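Local coordinates for protein hypoxanthine-guanine phosphoribosyltransferase (Leishmania tarentolae, PDB 1PZM) that probably converts guanine and hypoxanthine to GMP and IMP in purine salvage by transferring the 5-phosphoribosyl group from 5-phosphoribosylpyrophosphate onto the purine, at residues A[38-43]-A[169-174]; A[59-64]-A[73-78]; A[89-94]-A[135-140]. One frame throughout, in Å; residues are numbered along the deposited sequence.

Interaction 1: A[38-43]-A[169-174]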
ATOM      1  N   ALA A  38      14.315  -7.398  -4.716  1.00 21.72           N
ATOM      2  CA  ALA A  38      15.610  -6.673  -4.660  1.00 22.71           C
ATOM      3  C   ALA A  38      16.439  -6.787  -5.937  1.00 24.65           C
ATOM      4  O   ALA A  38      17.015  -5.788  -6.419  1.00 25.79           O
ATOM      5  CB  ALA A  38      16.452  -7.143  -3.411  1.00 22.10           C
ATOM      6  N   LYS A  39      16.529  -8.010  -6.474  1.00 25.54           N
ATOM      7  CA  LYS A  39      17.257  -8.284  -7.735  1.00 26.93           C
ATOM      8  C   LYS A  39      16.558  -7.576  -8.885  1.00 26.54           C
ATOM      9  O   LYS A  39      17.215  -6.960  -9.732  1.00 26.56           O
ATOM     10  CB  LYS A  39      17.369  -9.798  -8.030  1.00 27.21           C
ATOM     11  CG  LYS A  39      18.383 -10.506  -7.031  1.00 30.67           C
ATOM     12  CD  LYS A  39      18.537 -11.985  -7.423  1.00 36.16           C
ATOM     13  CE  LYS A  39      19.833 -12.546  -6.847  1.00 47.14           C
ATOM     14  NZ  LYS A  39      20.228 -13.883  -7.374  1.00 48.06           N
ATOM     15  N   CYS A  40      15.215  -7.607  -8.886  1.00 25.94           N
ATOM     16  CA  CYS A  40      14.481  -6.999 -10.013  1.00 26.77           C
ATOM     17  C   CYS A  40      14.682  -5.470  -9.929  1.00 26.21           C
ATOM     18  O   CYS A  40      14.907  -4.804 -10.928  1.00 26.28           O
ATOM     19  CB  CYS A  40      12.997  -7.401  -9.960  1.00 27.33           C
ATOM     20  SG  CYS A  40      11.919  -6.430 -11.068  1.00 33.49           S
ATOM     21  N   ALA A  41      14.642  -4.922  -8.722  1.00 25.24           N
ATOM     22  CA  ALA A  41      14.920  -3.484  -8.527  1.00 25.58           C
ATOM     23  C   ALA A  41      16.339  -3.094  -9.079  1.00 26.91           C
ATOM     24  O   ALA A  41      16.506  -2.014  -9.674  1.00 25.98           O
ATOM     25  CB  ALA A  41      14.814  -3.126  -7.070  1.00 23.14           C
ATOM     26  N   LYS A  42      17.354  -3.955  -8.880  1.00 27.51           N
ATOM     27  CA  LYS A  42      18.655  -3.648  -9.449  1.00 30.23           C
ATOM     28  C   LYS A  42      18.617  -3.650 -10.990  1.00 31.06           C
ATOM     29  O   LYS A  42      19.320  -2.856 -11.653  1.00 32.14           O
ATOM     30  CB  LYS A  42      19.755  -4.624  -8.960  1.00 32.79           C
ATOM     31  CG  LYS A  42      19.974  -4.640  -7.457  1.00 36.11           C
ATOM     32  CD  LYS A  42      21.071  -5.681  -7.044  1.00 43.28           C
ATOM     33  CE  LYS A  42      21.113  -5.721  -5.504  1.00 45.80           C
ATOM     34  NZ  LYS A  42      21.700  -4.471  -4.879  1.00 45.99           N
ATOM     35  N   LYS A  43      17.837  -4.564 -11.558  1.00 30.58           N
ATOM     36  CA  LYS A  43      17.641  -4.595 -13.011  1.00 32.44           C
ATOM     37  C   LYS A  43      16.989  -3.274 -13.510  1.00 31.71           C
ATOM     38  O   LYS A  43      17.508  -2.619 -14.412  1.00 32.60           O
ATOM     39  CB  LYS A  43      16.751  -5.774 -13.407  1.00 33.12           C
ATOM     40  CG  LYS A  43      17.371  -7.114 -13.616  1.00 37.00           C
ATOM     41  CD  LYS A  43      16.299  -8.082 -14.204  1.00 46.75           C
ATOM     42  CE  LYS A  43      16.748  -9.585 -14.157  1.00 51.93           C
ATOM     43  NZ  LYS A  43      15.617 -10.575 -13.874  1.00 52.55           N
ATOM     44  N   TYR A 169       8.833  -6.863 -16.564  1.00 25.87           N
ATOM     45  CA  TYR A 169       9.515  -7.410 -15.363  1.00 25.42           C
ATOM     46  C   TYR A 169       8.653  -8.424 -14.592  1.00 24.31           C
ATOM     47  O   TYR A 169       8.063  -8.095 -13.569  1.00 21.38           O
ATOM     48  CB  TYR A 169       9.991  -6.275 -14.446  1.00 25.66           C
ATOM     49  CG  TYR A 169      10.906  -5.272 -15.134  1.00 27.66           C
ATOM     50  CD1 TYR A 169      12.305  -5.472 -15.193  1.00 26.21           C
ATOM     51  CD2 TYR A 169      10.384  -4.083 -15.656  1.00 29.38           C
ATOM     52  CE1 TYR A 169      13.119  -4.559 -15.828  1.00 28.05           C
ATOM     53  CE2 TYR A 169      11.188  -3.153 -16.270  1.00 27.78           C
ATOM     54  CZ  TYR A 169      12.548  -3.385 -16.350  1.00 28.60           C
ATOM     55  OH  TYR A 169      13.347  -2.440 -16.940  1.00 29.74           O
ATOM     56  N   PRO A 170       8.610  -9.671 -15.036  1.00 24.72           N
ATOM     57  CA  PRO A 170       7.824 -10.662 -14.323  1.00 24.53           C
ATOM     58  C   PRO A 170       8.779 -11.237 -13.266  1.00 25.37           C
ATOM     59  O   PRO A 170       9.716 -11.992 -13.613  1.00 26.28           O
ATOM     60  CB  PRO A 170       7.537 -11.700 -15.384  1.00 26.63           C
ATOM     61  CG  PRO A 170       8.692 -11.599 -16.420  1.00 25.51           C
ATOM     62  CD  PRO A 170       9.365 -10.260 -16.158  1.00 26.40           C
ATOM     63  N   VAL A 171       8.522 -10.936 -12.003  1.00 25.10           N
ATOM     64  CA  VAL A 171       9.506 -11.261 -10.961  1.00 24.89           C
ATOM     65  C   VAL A 171       9.561 -12.749 -10.733  1.00 24.72           C
ATOM     66  O   VAL A 171      10.626 -13.356 -10.704  1.00 24.97           O
ATOM     67  CB  VAL A 171       9.152 -10.529  -9.651  1.00 24.52           C
ATOM     68  CG1 VAL A 171      10.210 -10.823  -8.609  1.00 22.74           C
ATOM     69  CG2 VAL A 171       9.119  -9.027  -9.894  1.00 25.27           C
ATOM     70  N   ILE A 172       8.394 -13.356 -10.578  1.00 23.92           N
ATOM     71  CA  ILE A 172       8.343 -14.808 -10.385  1.00 23.17           C
ATOM     72  C   ILE A 172       7.329 -15.408 -11.334  1.00 23.32           C
ATOM     73  O   ILE A 172       6.221 -14.871 -11.433  1.00 22.86           O
ATOM     74  CB  ILE A 172       7.920 -15.131  -8.944  1.00 22.81           C
ATOM     75  CG1 ILE A 172       8.780 -14.332  -7.950  1.00 20.55           C
ATOM     76  CG2 ILE A 172       7.974 -16.652  -8.701  1.00 23.46           C
ATOM     77  CD1 ILE A 172       8.351 -14.533  -6.472  1.00 22.95           C
ATOM     78  N   THR A 173       7.689 -16.506 -12.017  1.00 20.83           N
ATOM     79  CA  THR A 173       6.776 -17.159 -12.972  1.00 21.37           C
ATOM     80  C   THR A 173       6.261 -18.424 -12.315  1.00 22.28           C
ATOM     81  O   THR A 173       7.057 -19.200 -11.825  1.00 22.53           O
ATOM     82  CB  THR A 173       7.544 -17.472 -14.271  1.00 21.40           C
ATOM     83  OG1 THR A 173       7.863 -16.228 -14.904  1.00 20.67           O
ATOM     84  CG2 THR A 173       6.642 -18.221 -15.349  1.00 21.87           C
ATOM     85  N   ILE A 174       4.937 -18.635 -12.276  1.00 22.47           N
ATOM     86  CA  ILE A 174       4.397 -19.782 -11.525  1.00 24.23           C
ATOM     87  C   ILE A 174       3.337 -20.464 -12.334  1.00 27.17           C
ATOM     88  O   ILE A 174       2.782 -19.870 -13.258  1.00 27.00           O
ATOM     89  CB  ILE A 174       3.712 -19.360 -10.196  1.00 23.61           C
ATOM     90  CG1 ILE A 174       2.505 -18.456 -10.506  1.00 20.57           C
ATOM     91  CG2 ILE A 174       4.703 -18.700  -9.233  1.00 22.12           C
ATOM     92  CD1 ILE A 174       1.633 -18.044  -9.272  1.00 20.23           C
TER
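Cys40 turns SG away from its own backbone nitrogen (chi1 167°), and Tyr169 sets CG opposite its carbonyl carbon (chi1 -56°); together these rotations place the thiol beside the root of the tyrosine side chain rather than over the middle of its ring. The contact is a worked example of economy: the sulfur of one helix residue touches two residues of the strand. SG lies 3.9 Å from CB of Tyr169 and 4.0 Å from CG2 of Val171. The ring is met at a slant: SG is 5.1 Å from the centroid of the Tyr169 ring and 52° off its normal, an oblique sulfur-aromatic contact. Of the two methyls of Val171, CG2 does the touching. The CA atoms of Cys40 and Val171 are 6.6 Å apart, the nearest pair across the segments.

One turn further along the helix, the aliphatic root of Lys43 flanks the same ring at longer range, its CB 4.5 Å from CE1 of Tyr169. The phenol end is held separately: OH of Tyr169 is hydrogen-bonded to Asp47 further along helix 30-48. The helix thus meets this tyrosine through sulfur near CB and through a carboxylate at OH, which should restrict how the ring can shift. Val171 also packs on Phe71 of helix 69-81, and backbone hydrogen bonds tie Tyr169 and Val171 to strand 148-156.

The side chain of Val171 is about 14 Å from the bound GMP, which makes this structural packing rather than part of the pocket. It joins the helix near the N-terminus to one face of the parallel sheet, the layered alpha/beta arrangement characteristic of the phosphoribosyltransferase fold.

Interaction 2: A[59-64]-A[73-78]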
ATOM      1  N   LEU A  59      10.684   7.759 -11.820  1.00 30.98           N
ATOM      2  CA  LEU A  59       9.858   6.597 -12.211  1.00 28.75           C
ATOM      3  C   LEU A  59       8.575   6.670 -11.437  1.00 28.24           C
ATOM      4  O   LEU A  59       8.592   6.673 -10.186  1.00 25.69           O
ATOM      5  CB  LEU A  59      10.514   5.301 -11.781  1.00 27.63           C
ATOM      6  CG  LEU A  59       9.872   3.988 -12.228  1.00 27.15           C
ATOM      7  CD1 LEU A  59       9.630   3.991 -13.711  1.00 25.51           C
ATOM      8  CD2 LEU A  59      10.851   2.843 -11.850  1.00 28.80           C
ATOM      9  N   TYR A  60       7.476   6.753 -12.174  1.00 27.78           N
ATOM     10  CA  TYR A  60       6.161   6.715 -11.577  1.00 28.95           C
ATOM     11  C   TYR A  60       5.741   5.284 -11.425  1.00 27.67           C
ATOM     12  O   TYR A  60       5.593   4.581 -12.442  1.00 26.15           O
ATOM     13  CB  TYR A  60       5.147   7.434 -12.463  1.00 29.41           C
ATOM     14  CG  TYR A  60       5.183   8.928 -12.296  1.00 32.65           C
ATOM     15  CD1 TYR A  60       6.160   9.704 -12.949  1.00 35.57           C
ATOM     16  CD2 TYR A  60       4.216   9.588 -11.502  1.00 35.76           C
ATOM     17  CE1 TYR A  60       6.144  11.127 -12.796  1.00 40.74           C
ATOM     18  CE2 TYR A  60       4.206  10.996 -11.348  1.00 36.92           C
ATOM     19  CZ  TYR A  60       5.174  11.730 -12.004  1.00 38.37           C
ATOM     20  OH  TYR A  60       5.182  13.070 -11.872  1.00 44.91           O
ATOM     21  N   LEU A  61       5.495   4.865 -10.182  1.00 25.38           N
ATOM     22  CA  LEU A  61       4.946   3.519  -9.955  1.00 24.75           C
ATOM     23  C   LEU A  61       3.430   3.687  -9.907  1.00 25.52           C
ATOM     24  O   LEU A  61       2.915   4.466  -9.072  1.00 23.85           O
ATOM     25  CB  LEU A  61       5.470   2.928  -8.638  1.00 23.60           C
ATOM     26  CG  LEU A  61       6.998   2.677  -8.527  1.00 22.18           C
ATOM     27  CD1 LEU A  61       7.375   2.221  -7.130  1.00 18.43           C
ATOM     28  CD2 LEU A  61       7.473   1.674  -9.568  1.00 19.99           C
ATOM     29  N   LEU A  62       2.737   2.992 -10.815  1.00 24.34           N
ATOM     30  CA  LEU A  62       1.278   2.993 -10.894  1.00 25.91           C
ATOM     31  C   LEU A  62       0.724   1.732 -10.226  1.00 25.46           C
ATOM     32  O   LEU A  62       0.703   0.616 -10.845  1.00 22.62           O
ATOM     33  CB  LEU A  62       0.798   3.152 -12.375  1.00 26.61           C
ATOM     34  CG  LEU A  62       0.751   4.638 -12.842  1.00 30.36           C
ATOM     35  CD1 LEU A  62       1.987   5.569 -12.487  1.00 31.48           C
ATOM     36  CD2 LEU A  62       0.516   4.705 -14.345  1.00 32.58           C
ATOM     37  N   CYS A  63       0.303   1.901  -8.960  1.00 23.92           N
ATOM     38  CA  CYS A  63      -0.124   0.752  -8.161  1.00 24.23           C
ATOM     39  C   CYS A  63      -1.572   0.313  -8.492  1.00 24.65           C
ATOM     40  O   CYS A  63      -2.515   1.093  -8.357  1.00 24.83           O
ATOM     41  CB  CYS A  63       0.026   1.056  -6.664  1.00 25.07           C
ATOM     42  SG  CYS A  63      -0.814  -0.095  -5.580  1.00 24.10           S
ATOM     43  N   VAL A  64      -1.735  -0.922  -8.972  1.00 24.49           N
ATOM     44  CA  VAL A  64      -3.060  -1.392  -9.342  1.00 24.16           C
ATOM     45  C   VAL A  64      -3.752  -1.936  -8.092  1.00 23.65           C
ATOM     46  O   VAL A  64      -3.458  -3.024  -7.634  1.00 23.56           O
ATOM     47  CB  VAL A  64      -3.042  -2.443 -10.461  1.00 24.69           C
ATOM     48  CG1 VAL A  64      -4.514  -2.816 -10.886  1.00 24.73           C
ATOM     49  CG2 VAL A  64      -2.283  -1.923 -11.689  1.00 25.40           C
ATOM     50  N   ALA A  73       4.496  -1.142  -1.926  1.00 18.58           N
ATOM     51  CA  ALA A  73       5.170  -0.597  -0.740  1.00 17.41           C
ATOM     52  C   ALA A  73       6.580  -1.131  -0.636  1.00 17.58           C
ATOM     53  O   ALA A  73       7.492  -0.388  -0.255  1.00 16.94           O
ATOM     54  CB  ALA A  73       4.409  -0.978   0.506  1.00 16.59           C
ATOM     55  N   ASP A  74       6.743  -2.432  -0.910  1.00 15.78           N
ATOM     56  CA  ASP A  74       8.062  -3.074  -0.732  1.00 18.06           C
ATOM     57  C   ASP A  74       8.976  -2.767  -1.959  1.00 18.38           C
ATOM     58  O   ASP A  74      10.119  -2.405  -1.815  1.00 17.91           O
ATOM     59  CB  ASP A  74       7.853  -4.597  -0.613  1.00 18.68           C
ATOM     60  CG  ASP A  74       7.259  -5.015   0.743  1.00 21.14           C
ATOM     61  OD1 ASP A  74       6.955  -4.114   1.609  1.00 17.88           O
ATOM     62  OD2 ASP A  74       7.070  -6.242   1.018  1.00 20.11           O
ATOM     63  N   LEU A  75       8.434  -2.873  -3.173  1.00 18.20           N
ATOM     64  CA  LEU A  75       9.217  -2.533  -4.375  1.00 19.03           C
ATOM     65  C   LEU A  75       9.684  -1.088  -4.314  1.00 20.50           C
ATOM     66  O   LEU A  75      10.822  -0.823  -4.682  1.00 21.22           O
ATOM     67  CB  LEU A  75       8.414  -2.754  -5.656  1.00 17.51           C
ATOM     68  CG  LEU A  75       9.015  -2.280  -6.983  1.00 21.64           C
ATOM     69  CD1 LEU A  75      10.338  -3.039  -7.455  1.00 16.71           C
ATOM     70  CD2 LEU A  75       7.895  -2.335  -8.134  1.00 21.08           C
ATOM     71  N   ALA A  76       8.798  -0.155  -3.894  1.00 20.84           N
ATOM     72  CA  ALA A  76       9.234   1.241  -3.712  1.00 21.84           C
ATOM     73  C   ALA A  76      10.511   1.359  -2.871  1.00 21.28           C
ATOM     74  O   ALA A  76      11.424   2.079  -3.243  1.00 20.50           O
ATOM     75  CB  ALA A  76       8.115   2.184  -3.120  1.00 21.20           C
ATOM     76  N   ARG A  77      10.554   0.654  -1.743  1.00 21.05           N
ATOM     77  CA  ARG A  77      11.728   0.680  -0.863  1.00 20.36           C
ATOM     78  C   ARG A  77      13.002  -0.006  -1.417  1.00 22.06           C
ATOM     79  O   ARG A  77      14.089   0.490  -1.252  1.00 22.44           O
ATOM     80  CB  ARG A  77      11.363   0.164   0.525  1.00 18.94           C
ATOM     81  CG  ARG A  77      10.394   1.114   1.274  1.00 16.96           C
ATOM     82  CD  ARG A  77       9.868   0.526   2.542  1.00 16.55           C
ATOM     83  NE  ARG A  77       8.792  -0.454   2.345  1.00 14.90           N
ATOM     84  CZ  ARG A  77       8.108  -0.917   3.409  1.00 20.20           C
ATOM     85  NH1 ARG A  77       8.399  -0.432   4.678  1.00 15.15           N
ATOM     86  NH2 ARG A  77       7.144  -1.810   3.251  1.00 17.05           N
ATOM     87  N   PHE A  78      12.864  -1.119  -2.106  1.00 21.91           N
ATOM     88  CA  PHE A  78      13.983  -1.675  -2.875  1.00 23.40           C
ATOM     89  C   PHE A  78      14.538  -0.739  -3.970  1.00 24.19           C
ATOM     90  O   PHE A  78      15.762  -0.674  -4.201  1.00 25.47           O
ATOM     91  CB  PHE A  78      13.593  -3.064  -3.472  1.00 23.37           C
ATOM     92  CG  PHE A  78      13.451  -4.130  -2.415  1.00 23.34           C
ATOM     93  CD1 PHE A  78      12.238  -4.789  -2.236  1.00 22.34           C
ATOM     94  CD2 PHE A  78      14.528  -4.402  -1.543  1.00 23.35           C
ATOM     95  CE1 PHE A  78      12.095  -5.742  -1.193  1.00 24.22           C
ATOM     96  CE2 PHE A  78      14.410  -5.319  -0.495  1.00 25.93           C
ATOM     97  CZ  PHE A  78      13.165  -6.006  -0.318  1.00 23.54           C
TER
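Leu61 and Ala76 mark the closest passage of strand 59-64 and the helix segment 73-78, with their CA atoms 7.9 Å apart. The strand is extended throughout and the helix is regular. The eight intervening residues carry the chain from the sheet onto its flanking layer, so helix and strand are successive elements of one beta-alpha-beta unit, completed by strand 86-91. Leu61 bridges the gap from the strand side. Its CG stands opposite the carbonyl carbon (chi1 -63°) and CD1 continues the chain outward from CA (chi2 175°), a stretched form that delivers the methyl to the helix backbone. CD1 lies 4.0 Å from CA and 4.1 Å from CB of Ala76; the small alanine lets it touch the backbone itself. The other branch turns to Leu75, where CD2 of Leu61 and CD2 of Leu75 approach to 4.3 Å, a looser meeting of methyls.

Polar groups of the helix are gathered elsewhere. Arg77 NE donates to the carbonyl O of Ala73 at 2.9 Å, rising 51° out of the carbonyl plane, while its NH2 forms with OD1 of Asp74 a salt bridge of 2.8 Å whose hydrogen bond is bent and weak. Asp74 OD2 also accepts from Trp34 and Tyr182, and it pairs with Arg77 of the second subunit, whose Asp74 in turn receives Arg77 of this chain.

The chemistry divides the helix accordingly. Such a concentration of donors around Asp74 would be expected to keep its carboxylate ionised, and these buried charges are matched both within the helix and across the subunit interface. The contact with the sheet, by contrast, is apolar and non-directional, relying on dispersion and the exclusion of water.

Interaction 3: A[89-94]-A[135-140]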
ATOM      1  N   GLU A  89       1.427   6.525  -7.788  1.00 28.24           N
ATOM      2  CA  GLU A  89       0.024   6.784  -8.173  1.00 30.16           C
ATOM      3  C   GLU A  89      -0.755   5.512  -7.889  1.00 29.32           C
ATOM      4  O   GLU A  89      -0.194   4.404  -7.893  1.00 28.65           O
ATOM      5  CB  GLU A  89      -0.129   7.113  -9.673  1.00 30.71           C
ATOM      6  CG  GLU A  89       0.429   8.459 -10.104  1.00 34.46           C
ATOM      7  CD  GLU A  89      -0.193   9.680  -9.398  1.00 40.39           C
ATOM      8  OE1 GLU A  89      -1.355   9.640  -8.893  1.00 38.58           O
ATOM      9  OE2 GLU A  89       0.521  10.704  -9.326  1.00 44.38           O
ATOM     10  N   PHE A  90      -2.031   5.691  -7.621  1.00 29.73           N
ATOM     11  CA  PHE A  90      -2.919   4.591  -7.318  1.00 30.05           C
ATOM     12  C   PHE A  90      -4.057   4.512  -8.355  1.00 32.65           C
ATOM     13  O   PHE A  90      -4.789   5.462  -8.581  1.00 32.96           O
ATOM     14  CB  PHE A  90      -3.436   4.758  -5.892  1.00 28.39           C
ATOM     15  CG  PHE A  90      -2.335   4.619  -4.853  1.00 25.11           C
ATOM     16  CD1 PHE A  90      -1.939   3.352  -4.398  1.00 21.43           C
ATOM     17  CD2 PHE A  90      -1.662   5.728  -4.389  1.00 22.63           C
ATOM     18  CE1 PHE A  90      -0.907   3.201  -3.481  1.00 23.79           C
ATOM     19  CE2 PHE A  90      -0.632   5.604  -3.415  1.00 21.03           C
ATOM     20  CZ  PHE A  90      -0.228   4.340  -2.992  1.00 23.33           C
ATOM     21  N   ILE A  91      -4.188   3.360  -8.988  1.00 34.64           N
ATOM     22  CA  ILE A  91      -5.245   3.198  -9.946  1.00 39.55           C
ATOM     23  C   ILE A  91      -6.230   2.079  -9.558  1.00 42.52           C
ATOM     24  O   ILE A  91      -5.917   1.173  -8.798  1.00 39.66           O
ATOM     25  CB  ILE A  91      -4.682   3.091 -11.424  1.00 40.70           C
ATOM     26  CG1 ILE A  91      -3.918   1.810 -11.667  1.00 38.96           C
ATOM     27  CG2 ILE A  91      -3.724   4.253 -11.731  1.00 40.85           C
ATOM     28  CD1 ILE A  91      -3.538   1.592 -13.167  1.00 42.27           C
ATOM     29  N   CYS A  92      -7.426   2.148 -10.112  1.00 48.44           N
ATOM     30  CA  CYS A  92      -8.503   1.218  -9.773  1.00 54.05           C
ATOM     31  C   CYS A  92      -9.503   1.090 -10.959  1.00 57.76           C
ATOM     32  O   CYS A  92     -10.217   2.056 -11.288  1.00 59.09           O
ATOM     33  CB  CYS A  92      -9.197   1.712  -8.508  1.00 54.42           C
ATOM     34  SG  CYS A  92     -10.359   0.566  -7.763  1.00 62.91           S
ATOM     35  N   ALA A  93      -9.488  -0.095 -11.601  1.00 60.36           N
ATOM     36  CA  ALA A  93     -10.375  -0.503 -12.699  1.00 64.42           C
ATOM     37  C   ALA A  93     -11.463  -1.522 -12.254  1.00 66.84           C
ATOM     38  O   ALA A  93     -12.665  -1.392 -12.623  1.00 68.73           O
ATOM     39  CB  ALA A  93      -9.539  -1.103 -13.853  1.00 63.59           C
ATOM     40  N   SER A  94     -11.037  -2.541 -11.485  1.00 67.03           N
ATOM     41  CA  SER A  94     -11.930  -3.622 -11.036  1.00 69.01           C
ATOM     42  C   SER A  94     -11.912  -3.806  -9.514  1.00 68.99           C
ATOM     43  O   SER A  94     -10.946  -4.346  -8.969  1.00 68.80           O
ATOM     44  N   GLN A 135      -3.951  -5.708 -20.139  1.00 36.38           N
ATOM     45  CA  GLN A 135      -3.999  -5.202 -21.504  1.00 38.84           C
ATOM     46  C   GLN A 135      -4.812  -3.907 -21.541  1.00 41.50           C
ATOM     47  O   GLN A 135      -4.427  -2.928 -22.198  1.00 42.59           O
ATOM     48  CB  GLN A 135      -4.597  -6.240 -22.475  1.00 39.93           C
ATOM     49  CG  GLN A 135      -4.780  -5.737 -23.945  1.00 39.89           C
ATOM     50  CD  GLN A 135      -5.437  -6.756 -24.856  1.00 42.58           C
ATOM     51  OE1 GLN A 135      -4.863  -7.145 -25.893  1.00 45.63           O
ATOM     52  NE2 GLN A 135      -6.633  -7.191 -24.490  1.00 41.63           N
ATOM     53  N   TYR A 136      -5.945  -3.906 -20.845  1.00 42.20           N
ATOM     54  CA  TYR A 136      -6.811  -2.726 -20.819  1.00 44.43           C
ATOM     55  C   TYR A 136      -6.022  -1.558 -20.208  1.00 42.72           C
ATOM     56  O   TYR A 136      -5.994  -0.438 -20.754  1.00 42.70           O
ATOM     57  CB  TYR A 136      -8.060  -2.993 -19.972  1.00 44.96           C
ATOM     58  CG  TYR A 136      -8.943  -1.767 -19.744  1.00 51.33           C
ATOM     59  CD1 TYR A 136      -9.819  -1.323 -20.729  1.00 54.13           C
ATOM     60  CD2 TYR A 136      -8.895  -1.056 -18.537  1.00 54.58           C
ATOM     61  CE1 TYR A 136     -10.609  -0.212 -20.522  1.00 60.00           C
ATOM     62  CE2 TYR A 136      -9.693   0.064 -18.328  1.00 57.40           C
ATOM     63  CZ  TYR A 136     -10.540   0.470 -19.323  1.00 59.28           C
ATOM     64  OH  TYR A 136     -11.340   1.564 -19.121  1.00 64.42           O
ATOM     65  N   LEU A 137      -5.364  -1.834 -19.091  1.00 39.84           N
ATOM     66  CA  LEU A 137      -4.715  -0.758 -18.348  1.00 38.98           C
ATOM     67  C   LEU A 137      -3.595  -0.168 -19.191  1.00 39.04           C
ATOM     68  O   LEU A 137      -3.378   1.042 -19.184  1.00 38.09           O
ATOM     69  CB  LEU A 137      -4.159  -1.262 -17.002  1.00 37.69           C
ATOM     70  CG  LEU A 137      -5.184  -1.628 -15.926  1.00 37.95           C
ATOM     71  CD1 LEU A 137      -4.482  -2.266 -14.702  1.00 34.92           C
ATOM     72  CD2 LEU A 137      -6.018  -0.438 -15.492  1.00 37.22           C
ATOM     73  N   MET A 138      -2.876  -1.047 -19.884  1.00 39.15           N
ATOM     74  CA  MET A 138      -1.774  -0.641 -20.743  1.00 40.95           C
ATOM     75  C   MET A 138      -2.266   0.299 -21.830  1.00 44.24           C
ATOM     76  O   MET A 138      -1.773   1.430 -21.925  1.00 45.33           O
ATOM     77  CB  MET A 138      -1.059  -1.850 -21.338  1.00 40.47           C
ATOM     78  CG  MET A 138      -0.167  -2.607 -20.302  1.00 37.21           C
ATOM     79  SD  MET A 138       0.713  -4.022 -21.066  1.00 42.10           S
ATOM     80  CE  MET A 138       1.697  -3.229 -22.402  1.00 41.43           C
ATOM     81  N   ARG A 139      -3.269  -0.143 -22.595  1.00 46.21           N
ATOM     82  CA  ARG A 139      -3.870   0.664 -23.661  1.00 49.78           C
ATOM     83  C   ARG A 139      -4.303   2.005 -23.097  1.00 50.28           C
ATOM     84  O   ARG A 139      -4.089   3.064 -23.712  1.00 52.46           O
ATOM     85  CB  ARG A 139      -5.099  -0.034 -24.283  1.00 51.66           C
ATOM     86  CG  ARG A 139      -4.823  -1.389 -24.960  1.00 55.16           C
ATOM     87  CD  ARG A 139      -5.950  -1.938 -25.891  1.00 64.42           C
ATOM     88  NE  ARG A 139      -5.537  -3.247 -26.426  1.00 68.43           N
ATOM     89  CZ  ARG A 139      -4.931  -3.438 -27.595  1.00 73.92           C
ATOM     90  NH1 ARG A 139      -4.696  -2.419 -28.424  1.00 77.97           N
ATOM     91  NH2 ARG A 139      -4.587  -4.666 -27.962  1.00 75.59           N
ATOM     92  N   PHE A 140      -4.924   1.953 -21.925  1.00 48.64           N
ATOM     93  CA  PHE A 140      -5.446   3.138 -21.331  1.00 48.64           C
ATOM     94  C   PHE A 140      -4.339   4.119 -20.889  1.00 47.87           C
ATOM     95  O   PHE A 140      -4.491   5.330 -21.059  1.00 49.68           O
ATOM     96  CB  PHE A 140      -6.377   2.767 -20.197  1.00 48.39           C
ATOM     97  CG  PHE A 140      -7.004   3.956 -19.529  1.00 51.36           C
ATOM     98  CD1 PHE A 140      -8.230   4.437 -19.958  1.00 55.17           C
ATOM     99  CD2 PHE A 140      -6.362   4.587 -18.466  1.00 51.65           C
ATOM    100  CE1 PHE A 140      -8.820   5.541 -19.329  1.00 57.86           C
ATOM    101  CE2 PHE A 140      -6.932   5.691 -17.833  1.00 56.62           C
ATOM    102  CZ  PHE A 140      -8.170   6.175 -18.262  1.00 56.60           C
TER
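Ile91 and Leu137 reach toward each other tip to tip, meeting at 4.0 Å between CD1 of Ile91 and CD2 of Leu137. Ile91 achieves this with CG1 held between its backbone N and carbonyl carbon (chi1 69°), and the chain then runs out straight to CD1. Leu137 answers with CG opposite its carbonyl carbon (chi1 -70°); CD1 extends the chain away from CA, and CD2 is the branch that touches the strand residue. The same CD2 of Leu137 also rests 3.9 Å from CB of Ala93, so a single methyl is received by two residues that point to the same helix. Leu137 reaches across to both, and the nearest CA atoms, of Ala93 and Leu137, are 8.0 Å apart.

Elsewhere on the helix, Arg139 NH2 donates to OE1 of Gln135 at 3.2 Å in a nearly straight bond (170°). The oxygen lies in the guanidinium plane, while the donor stands well above the amide plane.

Helix 132-142 begins at the end of the GMP-binding loop: the Leu137 side chain is about 4 Å from that of Thr133, a GMP-binding residue, and about 8 Å from the bound GMP. Ile91 packs on Val64 of the neighbouring strand 59-64 and on Leu123 of strand 120-125, one strand beyond. Through Leu137, Ile91 and Val64 the helix is packed against strands 86-91 and 59-64.

In the fold
All three contacts are apolar and join helices to the same parallel sheet, yet they serve different layers. Interactions 1 and 2 share one flanking layer, where Ala38 and Ala41 of helix 30-48 pack on Phe78 of helix 69-81; interaction 3 lies across the chain's centre, about 21 Å from interaction 1 between centres. Neighbouring strands connect interactions 2 and 3, with probable backbone hydrogen bonds from Glu89 to both Leu61 and Cys63. Interaction 2 is wholly buried, whereas interactions 1 and 3 each include a partly exposed residue. Sulfur and an aromatic ring distinguish the first; aliphatic groups make the others. Interactions 2 and 3 both touch the second subunit, 2 beside paired charges; 3 also lies near the GMP-binding loop.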